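Local coordinates for protein L-asparaginase I (Vibrio cholerae, PDB 2OCD) that probably catalyses the hydrolysis of L-asparagine to L-aspartate and ammonium, working as a cytoplasmic homotetramer, at residues A237-T242 with A305-L310. Residues are numbered along the deposited sequence; the frame is centred on the assembly and turned at random.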
# COMPACT_ATOMS: atom_id res chain seq x y z
N ALA B 237 -14.60 37.42 -2.56
CA ALA B 237 -14.07 36.27 -3.29
C ALA B 237 -14.92 35.03 -3.03
O ALA B 237 -15.73 34.99 -2.10
CB ALA B 237 -12.60 36.00 -2.96
N MSE B 238 -14.72 34.03 -3.89
CA MSE B 238 -15.64 32.92 -4.05
C MSE B 238 -14.89 31.71 -4.62
O MSE B 238 -14.43 31.71 -5.77
CB MSE B 238 -16.72 33.37 -5.03
CG MSE B 238 -17.54 32.28 -5.76
SE MSE B 238 -18.87 31.52 -4.60
CE MSE B 238 -19.18 33.06 -3.38
N ILE B 239 -14.79 30.67 -3.82
CA ILE B 239 -14.23 29.40 -4.27
C ILE B 239 -15.37 28.44 -4.69
O ILE B 239 -16.27 28.15 -3.94
CB ILE B 239 -13.34 28.75 -3.18
CG1 ILE B 239 -12.21 29.70 -2.80
CG2 ILE B 239 -12.74 27.41 -3.65
CD1 ILE B 239 -11.41 29.19 -1.59
N LEU B 240 -15.26 27.94 -5.91
CA LEU B 240 -16.25 27.08 -6.49
C LEU B 240 -15.70 25.69 -6.55
O LEU B 240 -14.77 25.48 -7.28
CB LEU B 240 -16.47 27.56 -7.89
CG LEU B 240 -17.85 27.61 -8.45
CD1 LEU B 240 -18.73 28.51 -7.58
CD2 LEU B 240 -17.61 28.15 -9.88
N LEU B 241 -16.24 24.75 -5.75
CA LEU B 241 -15.78 23.37 -5.73
C LEU B 241 -16.67 22.62 -6.74
O LEU B 241 -17.88 22.41 -6.53
CB LEU B 241 -15.84 22.77 -4.31
CG LEU B 241 -15.28 23.57 -3.10
CD1 LEU B 241 -15.82 23.16 -1.70
CD2 LEU B 241 -13.73 23.58 -3.06
N THR B 242 -16.08 22.25 -7.87
CA THR B 242 -16.84 21.66 -8.97
C THR B 242 -16.50 20.18 -9.12
O THR B 242 -15.62 19.67 -8.39
CB THR B 242 -16.56 22.40 -10.28
OG1 THR B 242 -15.18 22.26 -10.62
CG2 THR B 242 -16.94 23.92 -10.19
N ALA B 305 -4.89 26.00 0.49
CA ALA B 305 -3.94 26.90 -0.18
C ALA B 305 -4.75 28.01 -0.83
O ALA B 305 -4.26 29.16 -0.96
CB ALA B 305 -3.03 26.19 -1.19
N ALA B 306 -6.00 27.69 -1.21
CA ALA B 306 -6.81 28.59 -2.03
C ALA B 306 -7.40 29.74 -1.22
O ALA B 306 -7.55 30.87 -1.70
CB ALA B 306 -7.90 27.81 -2.74
N LEU B 307 -7.73 29.42 0.02
CA LEU B 307 -8.26 30.38 0.97
C LEU B 307 -7.13 31.24 1.42
O LEU B 307 -7.28 32.48 1.54
CB LEU B 307 -8.94 29.66 2.13
CG LEU B 307 -10.41 29.61 1.71
CD1 LEU B 307 -11.17 28.29 2.06
CD2 LEU B 307 -11.08 30.88 2.26
N ALA B 308 -5.98 30.58 1.58
CA ALA B 308 -4.77 31.26 1.95
C ALA B 308 -4.33 32.32 0.95
O ALA B 308 -3.92 33.41 1.38
CB ALA B 308 -3.70 30.29 2.11
N LYS B 309 -4.36 31.97 -0.35
CA LYS B 309 -3.68 32.72 -1.40
C LYS B 309 -4.55 33.92 -1.66
O LYS B 309 -4.06 35.05 -1.83
CB LYS B 309 -3.46 31.86 -2.66
CG LYS B 309 -2.55 32.47 -3.78
CD LYS B 309 -2.42 31.54 -4.99
CE LYS B 309 -1.51 32.03 -6.12
NZ LYS B 309 -1.48 31.05 -7.33
N LEU B 310 -5.87 33.68 -1.66
CA LEU B 310 -6.84 34.77 -1.75
C LEU B 310 -6.68 35.78 -0.58
O LEU B 310 -6.77 37.01 -0.80
CB LEU B 310 -8.28 34.24 -1.84
CG LEU B 310 -8.82 33.78 -3.22
CD1 LEU B 310 -10.06 32.90 -3.09
CD2 LEU B 310 -9.13 34.94 -4.21
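Ile-239 of strand 237-242 reaches across to residues 305-310 of helix 303-315 and ends against Ala-306 and Leu-307, with Leu-310 beside its CG1. Its CG1 branch does the touching. CG1 is anti to the carbonyl carbon (chi1 -58°) and the chain is then extended (chi2 172°), which carries CD1 out to the helix. There CD1 of Ile-239 lies 3.5 Å from CG of Leu-307. CB of Ala-306 is 3.9 Å from CD1 of Ile-239. The Leu-307 side chain comes in at a slant to Ile-239. Its CB does not point at the strand, but its branched end swings closer. Leu-310 runs the other way, pointing back at the strand. It passes alongside Ile-239 in the opposite direction, with CD1 of Leu-310 3.9 Å from CG1 of Ile-239. The other methyl of Leu-310, CD2, meets CB of Ala-237 at 3.8 Å. No hydrogen bond links the two segments, and all five touching residues are buried. The two segments run nearly antiparallel, at 162°, with their axes 9.9 Å apart at closest. This is a helix packed on the face of a parallel sheet in the C-terminal domain. Strand 237-242 is an inner strand, flanked by strands 213-217 and 267-272. The same helix residues also touch these neighbours: Leu-307 on Ile-213, Ala-306 on Leu-271 and Leu-310 on Ile-267. Leu-307 also meets Tyr-219 of a neighbouring subunit. Behind the helix, Ala-308 packs on Ser-99 and Phe-103 of helix 94-104.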